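Local coordinates for protein DyP2 (Amycolatopsis sp. ATCC 39116, PDB 4G2C) that is a haem-containing dye-decolorizing peroxidase from a lignin-reactive bacterium and probably oxidises dyes and lignin-related substrates, at residues 116-124 / 480-490. Numbering follows the deposited sequence.
Sequences GVGLTAHGY and EYFFMPSLAFL
Leu119 and Phe483 form a single antiparallel, hydrogen-bonded pair, each satisfying the other's N-H and carbonyl. Leu119 N reaches Phe483 O at 2.9 Å and nearly straight (165°), while Phe483 N meets Leu119 O on a more bent path. The strand segments cross at 119° and bridge at just this pair; beyond it a water accepts from Ala121 N (2.8 Å) and donates a hydrogen bond to Tyr481 O (2.7 Å), joining the start of helix 121-127 to strand 474-484. Thr120 divides its side chain: OG1, between the backbone N and the carbonyl carbon (chi1 66°), is placed to accept Gly123 N (2.9 Å) as N-cap and also bonds to Ile164 O, while CG2 stays against the Phe482 ring, 3.2 Å from CE2. A valine in place of Thr120 would probably leave Gly123 N without its side-chain cap and Ile164 O without this partner. The Tyr124 hydroxyl sits 3.3 Å from Phe483 CD2, and Leu119 CD1 covers one face of the tyrosine ring near its rim while also touching Phe489 CE2 (3.9 Å). Glu480 OE2 takes Tyr481 N on its anti lone pair and bonds to Ala141 N as well; Gln55 NE2 binds both Val117 O and Pro485 O. In the two ferredoxin-like halves characteristic of DyP-type peroxidases, edge strand 114-119 of one antiparallel sheet thus meets strand 474-484 of the other, with helix 77-88 packing on Val117 and Leu119 and helix 135-139 on Tyr124 and Phe483.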
loop_
_atom_site.group_PDB
_atom_site.type_symbol
_atom_site.label_atom_id
_atom_site.label_comp_id
_atom_site.label_asym_id
_atom_site.label_seq_id
_atom_site.Cartn_x
_atom_site.Cartn_y
_atom_site.Cartn_z
ATOM N N GLY A 116 -3.995 -1.314 -15.686
ATOM C CA GLY A 116 -3.678 -2.511 -14.932
ATOM C C GLY A 116 -4.821 -3.498 -14.994
ATOM O O GLY A 116 -5.984 -3.106 -14.993
ATOM N N VAL A 117 -4.492 -4.783 -15.039
ATOM C CA VAL A 117 -5.501 -5.817 -15.111
ATOM C C VAL A 117 -5.238 -6.925 -14.075
ATOM O O VAL A 117 -4.196 -7.588 -14.098
ATOM C CB VAL A 117 -5.575 -6.415 -16.541
ATOM C CG1 VAL A 117 -6.578 -7.584 -16.595
ATOM C CG2 VAL A 117 -5.937 -5.336 -17.567
ATOM N N GLY A 118 -6.191 -7.128 -13.169
ATOM C CA GLY A 118 -6.117 -8.246 -12.251
ATOM C C GLY A 118 -7.317 -9.176 -12.359
ATOM O O GLY A 118 -8.415 -8.728 -12.671
ATOM N N LEU A 119 -7.098 -10.460 -12.074
ATOM C CA LEU A 119 -8.140 -11.479 -12.038
ATOM C C LEU A 119 -8.279 -12.118 -10.662
ATOM O O LEU A 119 -7.281 -12.403 -10.006
ATOM C CB LEU A 119 -7.814 -12.580 -13.045
ATOM C CG LEU A 119 -7.722 -12.135 -14.501
ATOM C CD1 LEU A 119 -7.083 -13.216 -15.339
ATOM C CD2 LEU A 119 -9.108 -11.794 -14.998
ATOM N N THR A 120 -9.519 -12.372 -10.239
ATOM C CA THR A 120 -9.769 -13.060 -8.969
ATOM C C THR A 120 -9.777 -14.552 -9.206
ATOM O O THR A 120 -9.876 -15.002 -10.347
ATOM C CB THR A 120 -11.138 -12.696 -8.363
ATOM O OG1 THR A 120 -12.182 -13.185 -9.223
ATOM C CG2 THR A 120 -11.268 -11.185 -8.196
ATOM N N ALA A 121 -9.685 -15.329 -8.132
ATOM C CA ALA A 121 -9.778 -16.782 -8.268
ATOM C C ALA A 121 -11.081 -17.138 -8.982
ATOM O O ALA A 121 -11.115 -18.004 -9.865
ATOM C CB ALA A 121 -9.705 -17.469 -6.908
ATOM N N HIS A 122 -12.159 -16.461 -8.604
ATOM C CA HIS A 122 -13.429 -16.728 -9.255
ATOM C C HIS A 122 -13.356 -16.415 -10.741
ATOM O O HIS A 122 -13.935 -17.109 -11.554
ATOM C CB HIS A 122 -14.580 -15.956 -8.612
ATOM C CG HIS A 122 -15.922 -16.393 -9.106
ATOM N ND1 HIS A 122 -16.481 -15.908 -10.272
ATOM C CD2 HIS A 122 -16.788 -17.317 -8.627
ATOM C CE1 HIS A 122 -17.645 -16.498 -10.473
ATOM N NE2 HIS A 122 -17.854 -17.357 -9.489
ATOM N N GLY A 123 -12.617 -15.373 -11.100
ATOM C CA GLY A 123 -12.507 -14.991 -12.495
ATOM C C GLY A 123 -11.739 -16.017 -13.305
ATOM O O GLY A 123 -12.031 -16.234 -14.475
ATOM N N TYR A 124 -10.739 -16.639 -12.688
ATOM C CA TYR A 124 -10.035 -17.753 -13.320
ATOM C C TYR A 124 -11.001 -18.916 -13.543
ATOM O O TYR A 124 -10.983 -19.563 -14.593
ATOM C CB TYR A 124 -8.831 -18.212 -12.473
ATOM C CG TYR A 124 -7.563 -17.417 -12.722
ATOM C CD1 TYR A 124 -6.698 -17.762 -13.759
ATOM C CD2 TYR A 124 -7.228 -16.321 -11.922
ATOM C CE1 TYR A 124 -5.543 -17.035 -14.004
ATOM C CE2 TYR A 124 -6.072 -15.596 -12.155
ATOM C CZ TYR A 124 -5.233 -15.956 -13.198
ATOM O OH TYR A 124 -4.076 -15.241 -13.450
ATOM N N GLU A 480 -10.989 -7.088 -2.183
ATOM C CA GLU A 480 -10.832 -8.428 -2.772
ATOM C C GLU A 480 -9.379 -8.716 -3.136
ATOM O O GLU A 480 -8.557 -7.792 -3.220
ATOM C CB GLU A 480 -11.752 -8.585 -4.003
ATOM C CG GLU A 480 -11.707 -9.950 -4.690
ATOM C CD GLU A 480 -12.015 -11.126 -3.755
ATOM O OE1 GLU A 480 -13.199 -11.509 -3.625
ATOM O OE2 GLU A 480 -11.072 -11.686 -3.165
ATOM N N TYR A 481 -9.059 -9.993 -3.349
ATOM C CA TYR A 481 -7.715 -10.381 -3.783
ATOM C C TYR A 481 -7.695 -10.752 -5.258
ATOM O O TYR A 481 -8.601 -11.426 -5.746
ATOM C CB TYR A 481 -7.191 -11.581 -2.993
ATOM C CG TYR A 481 -7.033 -11.381 -1.515
ATOM C CD1 TYR A 481 -6.500 -10.205 -1.003
ATOM C CD2 TYR A 481 -7.427 -12.378 -0.619
ATOM C CE1 TYR A 481 -6.344 -10.028 0.371
ATOM C CE2 TYR A 481 -7.281 -12.215 0.748
ATOM C CZ TYR A 481 -6.740 -11.035 1.246
ATOM O OH TYR A 481 -6.588 -10.863 2.610
ATOM N N PHE A 482 -6.633 -10.338 -5.947
ATOM C CA PHE A 482 -6.487 -10.548 -7.387
ATOM C C PHE A 482 -5.062 -11.025 -7.740
ATOM O O PHE A 482 -4.176 -11.082 -6.899
ATOM C CB PHE A 482 -6.726 -9.239 -8.141
ATOM C CG PHE A 482 -8.088 -8.601 -7.908
ATOM C CD1 PHE A 482 -8.326 -7.811 -6.790
ATOM C CD2 PHE A 482 -9.097 -8.734 -8.849
ATOM C CE1 PHE A 482 -9.557 -7.199 -6.596
ATOM C CE2 PHE A 482 -10.323 -8.127 -8.660
ATOM C CZ PHE A 482 -10.557 -7.360 -7.537
ATOM N N PHE A 483 -4.843 -11.329 -9.006
ATOM C CA PHE A 483 -3.520 -11.612 -9.506
ATOM C C PHE A 483 -3.369 -10.780 -10.776
ATOM O O PHE A 483 -4.228 -10.846 -11.658
ATOM C CB PHE A 483 -3.409 -13.109 -9.816
ATOM C CG PHE A 483 -2.038 -13.553 -10.241
ATOM C CD1 PHE A 483 -1.010 -13.659 -9.315
ATOM C CD2 PHE A 483 -1.785 -13.893 -11.556
ATOM C CE1 PHE A 483 0.265 -14.079 -9.705
ATOM C CE2 PHE A 483 -0.521 -14.324 -11.952
ATOM C CZ PHE A 483 0.507 -14.416 -11.024
ATOM N N MET A 484 -2.314 -9.974 -10.875
ATOM C CA MET A 484 -2.000 -9.374 -12.167
ATOM C C MET A 484 -1.133 -10.357 -12.947
ATOM O O MET A 484 0.018 -10.592 -12.603
ATOM C CB MET A 484 -1.285 -8.019 -12.063
ATOM C CG MET A 484 -1.634 -7.143 -10.877
ATOM S SD MET A 484 -3.344 -6.633 -10.598
ATOM C CE MET A 484 -4.009 -8.100 -9.838
ATOM N N PRO A 485 -1.699 -10.957 -13.993
ATOM C CA PRO A 485 -0.962 -11.933 -14.798
ATOM C C PRO A 485 -0.036 -11.264 -15.792
ATOM O O PRO A 485 -0.070 -10.047 -15.973
ATOM C CB PRO A 485 -2.074 -12.678 -15.540
ATOM C CG PRO A 485 -3.177 -11.688 -15.626
ATOM C CD PRO A 485 -3.118 -10.871 -14.382
ATOM N N SER A 486 0.808 -12.071 -16.424
ATOM C CA SER A 486 1.750 -11.572 -17.404
ATOM C C SER A 486 1.014 -11.127 -18.659
ATOM O O SER A 486 -0.095 -11.605 -18.949
ATOM C CB SER A 486 2.753 -12.666 -17.754
ATOM O OG SER A 486 2.089 -13.730 -18.413
ATOM N N LEU A 487 1.638 -10.225 -19.416
ATOM C CA LEU A 487 1.071 -9.779 -20.689
ATOM C C LEU A 487 0.902 -10.917 -21.696
ATOM O O LEU A 487 -0.093 -10.964 -22.406
ATOM C CB LEU A 487 1.899 -8.646 -21.303
ATOM C CG LEU A 487 1.990 -7.356 -20.480
ATOM C CD1 LEU A 487 2.805 -6.281 -21.216
ATOM C CD2 LEU A 487 0.615 -6.843 -20.086
ATOM N N ALA A 488 1.875 -11.825 -21.751
ATOM C CA ALA A 488 1.807 -12.977 -22.643
ATOM C C ALA A 488 0.597 -13.861 -22.327
ATOM O O ALA A 488 -0.024 -14.419 -23.228
ATOM C CB ALA A 488 3.111 -13.788 -22.589
ATOM N N PHE A 489 0.253 -13.983 -21.048
ATOM C CA PHE A 489 -0.954 -14.724 -20.700
ATOM C C PHE A 489 -2.185 -14.056 -21.295
ATOM O O PHE A 489 -3.034 -14.714 -21.900
ATOM C CB PHE A 489 -1.138 -14.836 -19.187
ATOM C CG PHE A 489 -2.517 -15.286 -18.798
ATOM C CD1 PHE A 489 -2.865 -16.636 -18.850
ATOM C CD2 PHE A 489 -3.480 -14.361 -18.414
ATOM C CE1 PHE A 489 -4.140 -17.048 -18.506
ATOM C CE2 PHE A 489 -4.754 -14.767 -18.067
ATOM C CZ PHE A 489 -5.087 -16.106 -18.117
ATOM N N LEU A 490 -2.283 -12.745 -21.103
ATOM C CA LEU A 490 -3.448 -11.997 -21.558
ATOM C C LEU A 490 -3.607 -12.070 -23.088
ATOM O O LEU A 490 -4.718 -12.212 -23.593
ATOM C CB LEU A 490 -3.379 -10.549 -21.077
ATOM C CG LEU A 490 -3.385 -10.327 -19.560
ATOM C CD1 LEU A 490 -3.258 -8.851 -19.226
ATOM C CD2 LEU A 490 -4.624 -10.928 -18.880
HETATM O O HOH W 1 -9.444 -14.026 -5.670
#